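Local coordinates for putative alpha-L-fucosidase (Bacteroides thetaiotaomicron, PDB 4H41), which probably acts as an alpha-L-fucosidase, a TIM-barrel hydrolase taking part in the breakdown of host glycans, at residues Q220-E225 with F256-K261; P197-K202 with D215-Q220; A239-D244 with Q269-A274. One frame throughout, in Å; residues are numbered along the deposited sequence.

All three contacts lie in one sector of the eight-stranded barrel. Interaction 3 is its core: two neighbouring parallel strands, joined by backbone hydrogen bonds and bridging waters. Interaction 1 packs the two outer helices that flank strand 239-243, and its chemistry grades from a buried histidine-asparagine bond to a salt bridge near the surface. Interaction 2, only partly buried and like interaction 1 far from the chain centre, closes the loop between strand 193-195 and helix 219-233 with one backbone hydrogen bond and a few small apolar contacts. Interactions 1 and 2 share Gln220 and helix 219-233. Phe242 of interaction 3 meets His222 and Asn259 of interaction 1, and the Pro197 carbonyl of interaction 2 meets the Gln243 amide.

Interaction 1: residues Q220-E225 with F256-K261; sequences QQHEKE and FTVNKK
His222 and Asn259 join helices 219-233 and 252-266, two neighbouring outer helices of the TIM barrel that run nearly parallel. The backbones come nearest where the CA atoms of Glu223 and Val258 stand 6.6 Å apart, and the side chains around this point form three layers from interior to surface. In the innermost, His222 has its CG anti to the backbone N (chi1 172°), which carries the imidazole across to the other helix. Its NE2 donates to Asn259 OD1 over 2.8 Å, the N-H...O angle being 157°. OD1 lies in the ring plane and receives the proton on a lone pair in its own carbonyl plane, although ring and amide are turned 47° against each other. Phe255 meets the imidazole edge-to-face and Phe242 also packs on it, so this polar link is set among aromatic rings. Val258 fills the middle layer. Its CG1 lies 3.8 Å from Glu223 CB and also approaches the edge of the His222 ring, 4.1 Å from CD2, while CG2 faces the carboxylate. Toward solvent, the extended Glu223 chain crosses Val258 at a slant, CB and CG passing over CG1, and Lys261 comes to it from the other helix at about a right angle. A bend at chi3 of Lys261 directs the ammonium group onto the carboxylate. Replacing Glu223 by an alanine would probably leave the Lys261 ammonium without its mate across the helices and uncover the Val258 methyls that the glutamate chain now crosses. The salt bridge is lopsided: Lys261 NZ meets Glu223 OE2 at 3.0 Å, on its syn side but well out of the carboxylate plane, whereas its bond to Glu223 OE1 is weak, at 3.4 Å.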
loop_
_atom_site.group_PDB
_atom_site.type_symbol
_atom_site.label_atom_id
_atom_site.label_comp_id
_atom_site.label_asym_id
_atom_site.label_seq_id
_atom_site.Cartn_x
_atom_site.Cartn_y
_atom_site.Cartn_z
ATOM N N GLN B 220 -25.111 21.820 -12.785
ATOM C CA GLN B 220 -26.138 22.004 -13.801
ATOM C C GLN B 220 -26.104 20.905 -14.856
ATOM O O GLN B 220 -27.165 20.376 -15.213
ATOM C CB GLN B 220 -25.997 23.387 -14.474
ATOM C CG GLN B 220 -26.180 24.561 -13.497
ATOM C CD GLN B 220 -24.903 25.105 -12.839
ATOM O OE1 GLN B 220 -23.974 24.368 -12.445
ATOM N NE2 GLN B 220 -24.861 26.421 -12.617
ATOM N N GLN B 221 -24.918 20.558 -15.358
ATOM C CA GLN B 221 -24.789 19.501 -16.385
ATOM C C GLN B 221 -25.064 18.124 -15.789
ATOM O O GLN B 221 -25.694 17.296 -16.435
ATOM C CB GLN B 221 -23.402 19.551 -17.028
ATOM C CG GLN B 221 -23.257 18.708 -18.292
ATOM C CD GLN B 221 -24.215 19.066 -19.403
ATOM O OE1 GLN B 221 -24.626 20.223 -19.573
ATOM N NE2 GLN B 221 -24.622 18.081 -20.171
ATOM N N HIS B 222 -24.622 17.884 -14.569
ATOM C CA HIS B 222 -24.906 16.634 -13.865
ATOM C C HIS B 222 -26.419 16.464 -13.729
ATOM O O HIS B 222 -26.936 15.422 -14.055
ATOM C CB HIS B 222 -24.238 16.660 -12.491
ATOM C CG HIS B 222 -24.600 15.517 -11.597
ATOM N ND1 HIS B 222 -23.901 14.319 -11.638
ATOM C CD2 HIS B 222 -25.544 15.448 -10.633
ATOM C CE1 HIS B 222 -24.446 13.557 -10.709
ATOM N NE2 HIS B 222 -25.455 14.193 -10.087
ATOM N N GLU B 223 -27.138 17.534 -13.325
ATOM C CA GLU B 223 -28.594 17.447 -13.162
ATOM C C GLU B 223 -29.266 17.179 -14.507
ATOM O O GLU B 223 -30.229 16.413 -14.597
ATOM C CB GLU B 223 -29.149 18.725 -12.533
ATOM C CG GLU B 223 -30.649 18.687 -12.334
ATOM C CD GLU B 223 -31.228 19.907 -11.646
ATOM O OE1 GLU B 223 -30.441 20.786 -11.240
ATOM O OE2 GLU B 223 -32.471 20.023 -11.590
ATOM N N LYS B 224 -28.808 17.839 -15.535
ATOM C CA LYS B 224 -29.400 17.668 -16.860
ATOM C C LYS B 224 -29.301 16.230 -17.321
ATOM O O LYS B 224 -30.292 15.642 -17.787
ATOM C CB LYS B 224 -28.704 18.594 -17.856
ATOM C CG LYS B 224 -29.252 18.462 -19.283
ATOM C CD LYS B 224 -28.493 19.343 -20.245
ATOM C CE LYS B 224 -29.042 19.246 -21.673
ATOM N NZ LYS B 224 -28.545 18.053 -22.423
ATOM N N GLU B 225 -28.141 15.649 -17.181
ATOM C CA GLU B 225 -27.948 14.292 -17.666
ATOM C C GLU B 225 -28.674 13.252 -16.803
ATOM O O GLU B 225 -29.297 12.343 -17.334
ATOM C CB GLU B 225 -26.456 13.954 -17.778
ATOM C CG GLU B 225 -25.764 14.817 -18.835
ATOM C CD GLU B 225 -24.295 14.548 -19.097
ATOM O OE1 GLU B 225 -23.763 13.531 -18.601
ATOM O OE2 GLU B 225 -23.645 15.388 -19.765
ATOM N N PHE B 256 -25.597 16.815 -3.293
ATOM C CA PHE B 256 -26.621 16.043 -2.608
ATOM C C PHE B 256 -28.000 16.677 -2.729
ATOM O O PHE B 256 -28.994 15.951 -2.840
ATOM C CB PHE B 256 -26.261 15.826 -1.133
ATOM C CG PHE B 256 -25.147 14.837 -0.845
ATOM C CD1 PHE B 256 -24.401 14.262 -1.875
ATOM C CD2 PHE B 256 -24.812 14.516 0.452
ATOM C CE1 PHE B 256 -23.398 13.328 -1.590
ATOM C CE2 PHE B 256 -23.831 13.564 0.725
ATOM C CZ PHE B 256 -23.111 13.001 -0.299
ATOM N N THR B 257 -28.076 18.011 -2.745
ATOM C CA THR B 257 -29.345 18.705 -2.914
ATOM C C THR B 257 -29.943 18.375 -4.293
ATOM O O THR B 257 -31.132 18.037 -4.397
ATOM C CB THR B 257 -29.188 20.214 -2.728
ATOM O OG1 THR B 257 -28.758 20.454 -1.383
ATOM C CG2 THR B 257 -30.497 20.958 -2.983
ATOM N N VAL B 258 -29.106 18.390 -5.332
ATOM C CA VAL B 258 -29.567 18.048 -6.667
ATOM C C VAL B 258 -29.954 16.557 -6.777
ATOM O O VAL B 258 -30.982 16.263 -7.363
ATOM C CB VAL B 258 -28.493 18.416 -7.709
ATOM C CG1 VAL B 258 -28.643 17.599 -8.961
ATOM C CG2 VAL B 258 -28.531 19.910 -8.007
ATOM N N ASN B 259 -29.156 15.651 -6.244
ATOM C CA ASN B 259 -29.442 14.226 -6.320
ATOM C C ASN B 259 -30.759 13.886 -5.565
ATOM O O ASN B 259 -31.560 13.102 -6.060
ATOM C CB ASN B 259 -28.262 13.402 -5.820
ATOM C CG ASN B 259 -27.099 13.436 -6.763
ATOM O OD1 ASN B 259 -27.237 13.852 -7.918
ATOM N ND2 ASN B 259 -25.949 12.989 -6.302
ATOM N N LYS B 260 -31.046 14.600 -4.500
ATOM C CA LYS B 260 -32.279 14.393 -3.723
ATOM C C LYS B 260 -33.478 14.959 -4.487
ATOM O O LYS B 260 -34.537 14.313 -4.575
ATOM C CB LYS B 260 -32.118 15.002 -2.319
ATOM C CG LYS B 260 -33.367 14.975 -1.461
ATOM C CD LYS B 260 -33.862 13.628 -1.087
ATOM C CE LYS B 260 -35.039 13.807 -0.136
ATOM N NZ LYS B 260 -36.094 12.826 -0.375
ATOM N N LYS B 261 -33.300 16.112 -5.099
ATOM C CA LYS B 261 -34.334 16.750 -5.939
ATOM C C LYS B 261 -34.758 15.816 -7.102
ATOM O O LYS B 261 -35.947 15.641 -7.375
ATOM C CB LYS B 261 -33.781 18.062 -6.498
ATOM C CG LYS B 261 -34.802 18.805 -7.393
ATOM C CD LYS B 261 -34.373 20.218 -7.712
ATOM C CE LYS B 261 -33.026 20.324 -8.366
ATOM N NZ LYS B 261 -32.841 21.640 -9.059
#

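Interaction 2: residues P197-K202 with D215-Q220; sequences PWIDGK and DAVSVQ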
loop_
_atom_site.group_PDB
_atom_site.type_symbol
_atom_site.label_atom_id
_atom_site.label_comp_id
_atom_site.label_asym_id
_atom_site.label_seq_id
_atom_site.Cartn_x
_atom_site.Cartn_y
_atom_site.Cartn_z
ATOM N N PRO B 197 -23.991 4.699 -9.185
ATOM C CA PRO B 197 -23.118 5.453 -10.110
ATOM C C PRO B 197 -22.147 6.346 -9.327
ATOM O O PRO B 197 -22.172 6.337 -8.103
ATOM C CB PRO B 197 -24.121 6.294 -10.903
ATOM C CG PRO B 197 -25.258 6.516 -9.942
ATOM C CD PRO B 197 -25.339 5.290 -9.114
ATOM N N TRP B 198 -21.327 7.121 -10.015
ATOM C CA TRP B 198 -20.405 8.059 -9.358
ATOM C C TRP B 198 -20.607 9.445 -9.980
ATOM O O TRP B 198 -21.311 9.575 -10.975
ATOM C CB TRP B 198 -18.943 7.568 -9.405
ATOM C CG TRP B 198 -18.212 7.756 -10.699
ATOM C CD1 TRP B 198 -17.388 8.790 -11.024
ATOM C CD2 TRP B 198 -18.085 6.795 -11.755
ATOM N NE1 TRP B 198 -16.847 8.588 -12.280
ATOM C CE2 TRP B 198 -17.221 7.351 -12.728
ATOM C CE3 TRP B 198 -18.687 5.556 -12.022
ATOM C CZ2 TRP B 198 -16.986 6.729 -13.957
ATOM C CZ3 TRP B 198 -18.391 4.912 -13.209
ATOM C CH2 TRP B 198 -17.592 5.511 -14.179
ATOM N N ILE B 199 -20.099 10.475 -9.326
ATOM C CA ILE B 199 -20.201 11.861 -9.784
ATOM C C ILE B 199 -18.922 12.159 -10.532
ATOM O O ILE B 199 -17.852 11.891 -10.017
ATOM C CB ILE B 199 -20.441 12.872 -8.631
ATOM C CG1 ILE B 199 -21.708 12.480 -7.825
ATOM C CG2 ILE B 199 -20.531 14.303 -9.193
ATOM C CD1 ILE B 199 -21.827 13.155 -6.483
ATOM N N ASP B 200 -19.014 12.766 -11.701
ATOM C CA ASP B 200 -17.826 13.049 -12.531
ATOM C C ASP B 200 -17.088 14.315 -12.033
ATOM O O ASP B 200 -16.926 15.310 -12.763
ATOM C CB ASP B 200 -18.295 13.222 -13.974
ATOM C CG ASP B 200 -17.188 13.390 -14.981
ATOM O OD1 ASP B 200 -16.104 12.780 -14.783
ATOM O OD2 ASP B 200 -17.396 14.131 -15.961
ATOM N N GLY B 201 -16.647 14.242 -10.789
ATOM C CA GLY B 201 -16.030 15.358 -10.095
ATOM C C GLY B 201 -14.536 15.471 -10.244
ATOM O O GLY B 201 -13.915 14.752 -11.022
ATOM N N LYS B 202 -13.945 16.353 -9.421
ATOM C CA LYS B 202 -12.532 16.657 -9.530
ATOM C C LYS B 202 -11.616 15.500 -9.205
ATOM O O LYS B 202 -10.456 15.540 -9.599
ATOM C CB LYS B 202 -12.144 17.880 -8.688
ATOM C CG LYS B 202 -12.310 17.684 -7.177
ATOM C CD LYS B 202 -11.670 18.860 -6.398
ATOM C CE LYS B 202 -12.437 20.155 -6.591
ATOM N NZ LYS B 202 -12.052 21.205 -5.583
ATOM N N ASP B 215 -11.698 20.133 -15.062
ATOM C CA ASP B 215 -12.922 20.076 -15.887
ATOM C C ASP B 215 -13.971 19.106 -15.268
ATOM O O ASP B 215 -14.642 18.330 -15.967
ATOM C CB ASP B 215 -12.597 19.702 -17.344
ATOM C CG ASP B 215 -12.055 18.305 -17.552
ATOM O OD1 ASP B 215 -11.403 17.772 -16.614
ATOM O OD2 ASP B 215 -12.304 17.728 -18.643
ATOM N N ALA B 216 -14.156 19.215 -13.953
ATOM C CA ALA B 216 -15.159 18.442 -13.246
ATOM C C ALA B 216 -16.533 18.860 -13.761
ATOM O O ALA B 216 -16.721 20.014 -14.184
ATOM C CB ALA B 216 -15.047 18.704 -11.753
ATOM N N VAL B 217 -17.487 17.942 -13.744
ATOM C CA VAL B 217 -18.825 18.264 -14.201
ATOM C C VAL B 217 -19.450 19.366 -13.327
ATOM O O VAL B 217 -19.277 19.380 -12.104
ATOM C CB VAL B 217 -19.708 16.989 -14.245
ATOM C CG1 VAL B 217 -20.068 16.481 -12.841
ATOM C CG2 VAL B 217 -20.977 17.228 -15.079
ATOM N N SER B 218 -20.211 20.258 -13.947
ATOM C CA SER B 218 -20.947 21.275 -13.179
ATOM C C SER B 218 -22.178 20.621 -12.568
ATOM O O SER B 218 -22.663 19.589 -13.058
ATOM C CB SER B 218 -21.365 22.423 -14.093
ATOM O OG SER B 218 -22.361 21.980 -14.999
ATOM N N VAL B 219 -22.703 21.214 -11.514
ATOM C CA VAL B 219 -23.947 20.727 -10.913
ATOM C C VAL B 219 -25.067 20.750 -11.952
ATOM O O VAL B 219 -25.859 19.822 -12.019
ATOM C CB VAL B 219 -24.357 21.594 -9.687
ATOM C CG1 VAL B 219 -25.764 21.256 -9.227
ATOM C CG2 VAL B 219 -23.384 21.408 -8.554
ATOM N N GLN B 220 -25.111 21.820 -12.785
ATOM C CA GLN B 220 -26.138 22.004 -13.801
ATOM C C GLN B 220 -26.104 20.905 -14.856
ATOM O O GLN B 220 -27.165 20.376 -15.213
ATOM C CB GLN B 220 -25.997 23.387 -14.474
ATOM C CG GLN B 220 -26.180 24.561 -13.497
ATOM C CD GLN B 220 -24.903 25.105 -12.839
ATOM O OE1 GLN B 220 -23.974 24.368 -12.445
ATOM N NE2 GLN B 220 -24.861 26.421 -12.617
#
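Val217 and Asp200 meet through a single backbone hydrogen bond, from Val217 N to Asp200 O, 2.9 Å long and essentially straight at 179°. It draws together the two ends of the long loop that leads from strand 193-195 to helix 219-233; residues 207-212, within that loop, are not modelled, consistent with mobility there. Asp200 is the centre of an inverse gamma turn, closed by a weak bond from Gly201 N to Ile199 O, and this turn presents its carbonyl to the valine. The tight side lies around that bond. Val217 CG1 sits between its own backbone N and carbonyl carbon (chi1 71°), a placement that brings it within 3.4 Å of Asp200 O and 3.9 Å of Asp200 CB. Ile199 CG2 adds a looser apolar touch on the buried side, 4.3 Å from Val217 CG1. Next along the chain the methyl of Ala216 rests against the peptide that follows Gly201, with CB 3.5 Å from Lys202 N. Beyond it the contact thins out: Lys202 CB stays 4.3 Å from Ala216 CB, and the lysine chain then leads away to a salt bridge with Asp248. The Asp200 carboxylate likewise looks past Val217 to Arg213 and Arg168, and Arg213 also pairs with Asp215. Just beyond, Ser218 N-caps helix 219-233 through its OG and Gln221 N. The division of labour implies that backbone and small side chains set the spacing of the two arms of the loop, while its charges are largely balanced by residues outside them.

Interaction 3: residues A239-D244 with Q269-A274; sequences ACAFQD and QCWTNA
Phe242 O is gripped twice, by Asn273 N at 2.9 Å and by water 2 at 2.8 Å. The amide comes from well above the carbonyl plane, 42° out of it, and water 2 goes on to Thr272 OG1. These bonds belong to neighbouring parallel strands 239-243 and 269-273 of the TIM barrel, the two strands of a beta-alpha-beta unit whose connecting helix is 252-266. Earlier along the pair the ladder is direct: Cys240 N reaches Gln269 O, and Trp271 N reaches Cys240 O at 2.9 Å. It then opens, Phe242 N standing 3.8 Å from Trp271 O. Water 1 fills the gap, accepting from Phe242 N and donating to Trp271 O over 2.6 Å. At the far end Asp244 N closes on Asn273 O, and water 3 ties Thr272 OG1 to the Asp244 carboxylate, which also pairs with Lys296. Phe242 packs on helix 252-266 and Thr272 on helix 290-302, outside the barrel. On the inner side, Gln243 and Asn273 lie alongside each other, pointing the same way, with Gln243 CG 3.6 Å from Asn273 ND2. Both amides find partners at Ser196, and Asn273 ND2 also bonds an unidentified molecule, probably from the crystallisation liquor, which may mark a pocket here. Further down the inner side, Trp271 turns its CG away from the carbonyl carbon (chi1 -68°), which lays the indole over Ala239. The methyl makes a CH-pi contact, Ala239 CB standing 3.8 Å from the centroid of the Trp271 five-membered ring and 13° off its normal. A second hold, at the ring edge, is likely to limit the indole's rotation: Trp271 NE1 donates to a lone pair of Gln269 OE1 at 3.0 Å.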
loop_
_atom_site.group_PDB
_atom_site.type_symbol
_atom_site.label_atom_id
_atom_site.label_comp_id
_atom_site.label_asym_id
_atom_site.label_seq_id
_atom_site.Cartn_x
_atom_site.Cartn_y
_atom_site.Cartn_z
ATOM N N ALA B 239 -33.851 2.759 -6.242
ATOM C CA ALA B 239 -32.961 3.658 -5.521
ATOM C C ALA B 239 -31.722 3.920 -6.298
ATOM O O ALA B 239 -31.278 3.100 -7.110
ATOM C CB ALA B 239 -32.593 3.053 -4.163
ATOM N N CYS B 240 -31.113 5.058 -6.010
ATOM C CA CYS B 240 -29.830 5.405 -6.590
ATOM C C CYS B 240 -28.930 5.768 -5.416
ATOM O O CYS B 240 -29.358 6.524 -4.507
ATOM C CB CYS B 240 -29.941 6.546 -7.593
ATOM S SG CYS B 240 -28.378 6.949 -8.401
ATOM N N ALA B 241 -27.729 5.197 -5.399
ATOM C CA ALA B 241 -26.740 5.377 -4.326
ATOM C C ALA B 241 -25.468 5.928 -4.906
ATOM O O ALA B 241 -24.510 5.185 -5.118
ATOM C CB ALA B 241 -26.485 4.041 -3.608
ATOM N N PHE B 242 -25.430 7.223 -5.195
ATOM C CA PHE B 242 -24.199 7.768 -5.767
ATOM C C PHE B 242 -23.026 7.540 -4.836
ATOM O O PHE B 242 -23.124 7.755 -3.633
ATOM C CB PHE B 242 -24.262 9.271 -6.068
ATOM C CG PHE B 242 -24.850 9.640 -7.404
ATOM C CD1 PHE B 242 -24.053 9.699 -8.536
ATOM C CD2 PHE B 242 -26.192 9.965 -7.523
ATOM C CE1 PHE B 242 -24.604 10.021 -9.768
ATOM C CE2 PHE B 242 -26.738 10.285 -8.752
ATOM C CZ PHE B 242 -25.939 10.325 -9.861
ATOM N N GLN B 243 -21.907 7.121 -5.425
ATOM C CA GLN B 243 -20.616 7.086 -4.761
ATOM C C GLN B 243 -20.329 8.538 -4.400
ATOM O O GLN B 243 -20.499 9.415 -5.247
ATOM C CB GLN B 243 -19.551 6.503 -5.687
ATOM C CG GLN B 243 -19.814 5.053 -6.017
ATOM C CD GLN B 243 -18.971 4.591 -7.175
ATOM O OE1 GLN B 243 -17.780 4.819 -7.182
ATOM N NE2 GLN B 243 -19.567 3.949 -8.198
ATOM N N ASP B 244 -19.958 8.817 -3.150
ATOM C CA ASP B 244 -19.811 10.222 -2.717
ATOM C C ASP B 244 -18.384 10.779 -2.778
ATOM O O ASP B 244 -18.165 11.917 -2.377
ATOM C CB ASP B 244 -20.332 10.342 -1.285
ATOM C CG ASP B 244 -19.530 9.623 -0.223
ATOM O OD1 ASP B 244 -18.455 8.985 -0.577
ATOM O OD2 ASP B 244 -19.912 9.714 0.957
ATOM N N GLN B 269 -35.868 6.255 -4.140
ATOM C CA GLN B 269 -35.184 6.436 -2.849
ATOM C C GLN B 269 -33.833 7.033 -3.120
ATOM O O GLN B 269 -33.216 6.761 -4.170
ATOM C CB GLN B 269 -35.045 5.103 -2.081
ATOM C CG GLN B 269 -36.390 4.602 -1.533
ATOM C CD GLN B 269 -36.292 3.451 -0.538
ATOM O OE1 GLN B 269 -35.213 3.099 -0.045
ATOM N NE2 GLN B 269 -37.454 2.938 -0.085
ATOM N N CYS B 270 -33.372 7.878 -2.223
ATOM C CA CYS B 270 -32.105 8.573 -2.390
ATOM C C CYS B 270 -31.128 8.057 -1.358
ATOM O O CYS B 270 -31.270 8.318 -0.155
ATOM C CB CYS B 270 -32.317 10.083 -2.262
ATOM S SG CYS B 270 -30.871 11.035 -2.729
ATOM N N TRP B 271 -30.202 7.241 -1.809
ATOM C CA TRP B 271 -29.187 6.672 -0.938
ATOM C C TRP B 271 -27.867 7.341 -1.165
ATOM O O TRP B 271 -27.635 7.933 -2.205
ATOM C CB TRP B 271 -29.026 5.172 -1.229
ATOM C CG TRP B 271 -30.194 4.284 -0.866
ATOM C CD1 TRP B 271 -31.458 4.668 -0.496
ATOM C CD2 TRP B 271 -30.234 2.862 -1.016
ATOM N NE1 TRP B 271 -32.249 3.565 -0.317
ATOM C CE2 TRP B 271 -31.521 2.436 -0.625
ATOM C CE3 TRP B 271 -29.268 1.889 -1.346
ATOM C CZ2 TRP B 271 -31.890 1.085 -0.623
ATOM C CZ3 TRP B 271 -29.628 0.545 -1.312
ATOM C CH2 TRP B 271 -30.935 0.158 -0.997
ATOM N N THR B 272 -26.958 7.177 -0.219
ATOM C CA THR B 272 -25.570 7.590 -0.418
ATOM C C THR B 272 -24.675 6.355 -0.291
ATOM O O THR B 272 -24.896 5.519 0.589
ATOM C CB THR B 272 -25.096 8.716 0.504
ATOM O OG1 THR B 272 -23.787 9.095 0.070
ATOM C CG2 THR B 272 -25.060 8.331 1.976
ATOM N N ASN B 273 -23.704 6.227 -1.193
ATOM C CA ASN B 273 -22.673 5.198 -1.090
ATOM C C ASN B 273 -21.496 5.957 -0.509
ATOM O O ASN B 273 -20.761 6.655 -1.230
ATOM C CB ASN B 273 -22.379 4.515 -2.412
ATOM C CG ASN B 273 -21.210 3.567 -2.319
ATOM O OD1 ASN B 273 -20.569 3.444 -1.282
ATOM N ND2 ASN B 273 -20.902 2.895 -3.405
ATOM N N ALA B 274 -21.413 5.925 0.816
ATOM C CA ALA B 274 -20.404 6.639 1.580
ATOM C C ALA B 274 -19.119 5.850 1.583
ATOM O O ALA B 274 -18.989 4.888 2.325
ATOM C CB ALA B 274 -20.882 6.892 2.999
HETATM O O HOH W 1 -27.572 9.288 -4.432
HETATM O O HOH W 2 -23.821 10.139 -2.434
HETATM O O HOH W 3 -22.261 10.275 2.068
#